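Local coordinates for esterase D (Lactobacillus rhamnosus, PDB 3DKR), which probably hydrolyses carboxylic esters as a serine hydrolase of the alpha/beta-hydrolase fold, at residues L100-G103 against G104-A107; M108-L111 against E112-G116. All coordinates share one frame; numbering follows the deposited sequence.

Interaction 1. Residues L100-G103 against G104-A107; sequences LSLG and GIFA. With ACT (acetate ion), chain B.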
loop_
_atom_site.group_PDB
_atom_site.type_symbol
_atom_site.label_atom_id
_atom_site.label_comp_id
_atom_site.label_asym_id
_atom_site.label_seq_id
_atom_site.Cartn_x
_atom_site.Cartn_y
_atom_site.Cartn_z
ATOM N N LEU A 100 -0.612 -0.546 1.465
ATOM C CA LEU A 100 -1.094 0.450 2.435
ATOM C C LEU A 100 -2.059 1.411 1.718
ATOM O O LEU A 100 -2.733 0.976 0.779
ATOM C CB LEU A 100 0.081 1.147 3.139
ATOM C CG LEU A 100 0.630 0.269 4.274
ATOM C CD1 LEU A 100 2.103 0.588 4.587
ATOM C CD2 LEU A 100 -0.235 0.411 5.523
ATOM N N SER A 101 -2.241 2.659 2.158
ATOM C CA SER A 101 -3.292 3.468 1.490
ATOM C C SER A 101 -2.967 3.674 0.004
ATOM O O SER A 101 -3.783 3.362 -0.870
ATOM C CB SER A 101 -3.563 4.807 2.185
ATOM O OG SER A 101 -4.145 4.648 3.467
ATOM N N LEU A 102 -1.772 4.166 -0.279
ATOM C CA LEU A 102 -1.355 4.394 -1.658
ATOM C C LEU A 102 -1.195 3.067 -2.399
ATOM O O LEU A 102 -1.843 2.833 -3.421
ATOM C CB LEU A 102 -0.051 5.201 -1.699
ATOM C CG LEU A 102 0.495 5.435 -3.103
ATOM C CD1 LEU A 102 -0.397 6.376 -3.932
ATOM C CD2 LEU A 102 1.922 5.971 -3.003
ATOM N N GLY A 103 -0.340 2.189 -1.875
ATOM C CA GLY A 103 -0.116 0.880 -2.490
ATOM C C GLY A 103 -1.420 0.125 -2.681
ATOM O O GLY A 103 -1.573 -0.619 -3.654
ATOM N N GLY A 104 -2.353 0.305 -1.744
ATOM C CA GLY A 104 -3.656 -0.384 -1.790
ATOM C C GLY A 104 -4.558 0.046 -2.936
ATOM O O GLY A 104 -5.376 -0.735 -3.411
ATOM N N ILE A 105 -4.422 1.289 -3.387
ATOM C CA ILE A 105 -5.144 1.747 -4.576
ATOM C C ILE A 105 -4.692 0.870 -5.739
ATOM O O ILE A 105 -5.518 0.366 -6.498
ATOM C CB ILE A 105 -4.841 3.233 -4.899
ATOM C CG1 ILE A 105 -5.425 4.140 -3.818
ATOM C CG2 ILE A 105 -5.413 3.651 -6.286
ATOM C CD1 ILE A 105 -4.802 5.549 -3.842
ATOM N N PHE A 106 -3.380 0.672 -5.860
ATOM C CA PHE A 106 -2.840 -0.118 -6.961
ATOM C C PHE A 106 -3.123 -1.613 -6.784
ATOM O O PHE A 106 -3.358 -2.310 -7.763
ATOM C CB PHE A 106 -1.350 0.159 -7.136
ATOM C CG PHE A 106 -1.045 1.630 -7.271
ATOM C CD1 PHE A 106 -1.687 2.384 -8.237
ATOM C CD2 PHE A 106 -0.158 2.265 -6.409
ATOM C CE1 PHE A 106 -1.426 3.750 -8.362
ATOM C CE2 PHE A 106 0.107 3.614 -6.537
ATOM C CZ PHE A 106 -0.535 4.358 -7.497
ATOM N N ALA A 107 -3.136 -2.098 -5.538
ATOM C CA ALA A 107 -3.520 -3.497 -5.285
ATOM C C ALA A 107 -4.924 -3.769 -5.776
ATOM O O ALA A 107 -5.187 -4.788 -6.417
ATOM C CB ALA A 107 -3.424 -3.843 -3.802
HETATM C C ACT B . -0.269 5.551 2.936
HETATM O O ACT B . -0.112 5.473 1.680
HETATM O OXT ACT B . -0.599 4.514 3.579
HETATM C CH3 ACT B . -0.058 6.846 3.672
#
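Gly104 N closes the first turn of helix 101-113 on Leu100 O at 2.6 Å, and Ala107 N reaches Gly103 O at 2.9 Å farther along the helix. Between them, Ile105 N divides itself between weak bonds to Ser101 O and Leu102 O. Gly104 suits its place, because a beta carbon there would clash with Leu100 O. With CG anti to the backbone N (chi1 177°), Leu102 brings its CD1 within 3.8 Å of Phe106 CE2; the two side chains cross obliquely. Across the same turn, Ile105 lays CG1 over Ser101 O at 3.5 Å and reaches on to helix 155-178, whereas Phe106 packs on Trp77 and Phe172. This is the nucleophile elbow of the alpha/beta-hydrolase fold, its Gly-X-Ser-X-Gly motif carrying Ser101, the predicted nucleophile, from strand 94-99 into the helix. The OG of Ser101 is hydrogen-bonded to Ser125 O and lies close to His226. An acetate, probably from the crystallisation liquor, is gripped by both ends of its carboxylate: Ser101 N to OXT and Leu102 N to O, each 2.9 Å. Tyr31 N and His226 NE2 complete its site, consistent with an oxyanion hole using Leu102 N and Tyr31 N.

Interaction 2. Residues M108-L111 against E112-G116; sequences MKAL and ETLPG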
loop_
_atom_site.group_PDB
_atom_site.type_symbol
_atom_site.label_atom_id
_atom_site.label_comp_id
_atom_site.label_asym_id
_atom_site.label_seq_id
_atom_site.Cartn_x
_atom_site.Cartn_y
_atom_site.Cartn_z
ATOM N N MET A 108 -5.834 -2.840 -5.499
ATOM C CA MET A 108 -7.218 -3.011 -5.927
ATOM C C MET A 108 -7.313 -2.902 -7.442
ATOM O O MET A 108 -8.048 -3.678 -8.062
ATOM C CB MET A 108 -8.146 -2.031 -5.216
ATOM C CG MET A 108 -8.259 -2.261 -3.709
ATOM S SD MET A 108 -8.618 -3.971 -3.191
ATOM C CE MET A 108 -10.049 -4.344 -4.218
ATOM N N LYS A 109 -6.585 -1.973 -8.060
ATOM C CA LYS A 109 -6.639 -1.852 -9.516
ATOM C C LYS A 109 -6.055 -3.109 -10.179
ATOM O O LYS A 109 -6.521 -3.540 -11.238
ATOM C CB LYS A 109 -5.937 -0.591 -10.018
ATOM C CG LYS A 109 -6.300 -0.228 -11.444
ATOM C CD LYS A 109 -5.604 1.040 -11.896
ATOM C CE LYS A 109 -6.010 1.441 -13.308
ATOM N NZ LYS A 109 -7.364 2.069 -13.371
ATOM N N ALA A 110 -5.054 -3.708 -9.532
ATOM C CA ALA A 110 -4.507 -4.991 -9.974
ATOM C C ALA A 110 -5.570 -6.089 -9.960
ATOM O O ALA A 110 -5.746 -6.806 -10.953
ATOM C CB ALA A 110 -3.313 -5.377 -9.100
ATOM N N LEU A 111 -6.299 -6.212 -8.853
ATOM C CA LEU A 111 -7.374 -7.215 -8.777
ATOM C C LEU A 111 -8.420 -6.981 -9.883
ATOM O O LEU A 111 -8.938 -7.936 -10.486
ATOM C CB LEU A 111 -8.036 -7.231 -7.401
ATOM C CG LEU A 111 -7.136 -7.676 -6.247
ATOM C CD1 LEU A 111 -7.872 -7.583 -4.919
ATOM C CD2 LEU A 111 -6.608 -9.080 -6.474
ATOM N N GLU A 112 -8.726 -5.715 -10.141
ATOM C CA GLU A 112 -9.724 -5.347 -11.153
ATOM C C GLU A 112 -9.285 -5.639 -12.592
ATOM O O GLU A 112 -10.120 -5.969 -13.437
ATOM C CB GLU A 112 -10.021 -3.850 -11.069
ATOM C CG GLU A 112 -10.712 -3.383 -9.797
ATOM C CD GLU A 112 -10.720 -1.846 -9.611
ATOM O OE1 GLU A 112 -10.055 -1.118 -10.387
ATOM O OE2 GLU A 112 -11.435 -1.389 -8.678
ATOM N N THR A 113 -8.007 -5.422 -12.901
ATOM C CA THR A 113 -7.585 -5.301 -14.312
ATOM C C THR A 113 -6.426 -6.184 -14.788
ATOM O O THR A 113 -6.196 -6.271 -16.003
ATOM C CB THR A 113 -7.221 -3.834 -14.657
ATOM O OG1 THR A 113 -6.003 -3.469 -14.009
ATOM C CG2 THR A 113 -8.338 -2.874 -14.249
ATOM N N LEU A 114 -5.670 -6.780 -13.860
ATOM C CA LEU A 114 -4.490 -7.565 -14.242
ATOM C C LEU A 114 -4.779 -9.049 -14.099
ATOM O O LEU A 114 -5.539 -9.457 -13.208
ATOM C CB LEU A 114 -3.291 -7.184 -13.380
ATOM C CG LEU A 114 -2.787 -5.752 -13.535
ATOM C CD1 LEU A 114 -1.614 -5.456 -12.592
ATOM C CD2 LEU A 114 -2.397 -5.430 -14.976
ATOM N N PRO A 115 -4.158 -9.869 -14.958
ATOM C CA PRO A 115 -4.425 -11.303 -14.905
ATOM C C PRO A 115 -3.591 -12.071 -13.885
ATOM O O PRO A 115 -2.533 -11.601 -13.460
ATOM C CB PRO A 115 -4.034 -11.759 -16.309
ATOM C CG PRO A 115 -2.931 -10.880 -16.678
ATOM C CD PRO A 115 -3.219 -9.536 -16.048
ATOM N N GLY A 116 -4.058 -13.265 -13.531
ATOM C CA GLY A 116 -3.239 -14.231 -12.819
ATOM C C GLY A 116 -3.116 -14.013 -11.320
ATOM O O GLY A 116 -2.286 -14.643 -10.688
HETATM O O HOH W 1 -9.641 0.545 -12.515
HETATM O O HOH W 2 -8.239 -8.935 -13.088
#
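Thr113 and Lys109 meet where OG1 of the threonine donates to Lys109 O at 2.8 Å, the hydroxyl standing above the carbonyl plane, in the last turn of helix 101-113, the helix that follows the nucleophile elbow in the alpha/beta-hydrolase fold. OG1 sits between the backbone N and carbonyl carbon of its own residue (chi1 71°), which turns it back on that oxygen; a weak bond from Thr113 N joins it. Ala110 O takes two donors, Thr113 N and Leu114 N, the latter at 2.9 Å, and the leucine, already out of helical conformation, drops CD1 to 3.9 Å from Ala110 CB. Glu112 N donates to Met108 O at 3.0 Å, and the side chain runs extended beyond CG, across that of Lys109 at about a right angle. The charged ends, 5.1 Å apart between Lys109 NZ and Glu112 OE1, are joined through a water. With an alanine in place of this glutamate, the water would probably lose its acceptor and Lys109 its nearby negative charge. Farther out, Lys109 makes a cation-pi contact with Trp78 of helix 74-89, while Glu112 touches Val176 and Leu180. Gln185 NE2 holds Leu111 O, which also accepts from a second water that donates to Leu114 O at 2.8 Å.

From the N terminus, the chain leaves strand 94-99 and enters helix 101-113, whose first turns form interaction 1 and whose last turn forms interaction 2. Each closes only short helical turns, and the two follow one another end to end, neither enclosing nor crossing the other. Their centres lie about 12 Å apart, that of interaction 1 near the middle of the chain and that of interaction 2 farther out. Both pack against helices 74-89 and 155-178, with Trp78 and Phe172 serving the two ends alike. Interaction 1 holds the predicted nucleophile, whereas interaction 2 leads the beta-alpha-beta crossover out toward strand 119-122 and also touches strand 187-192.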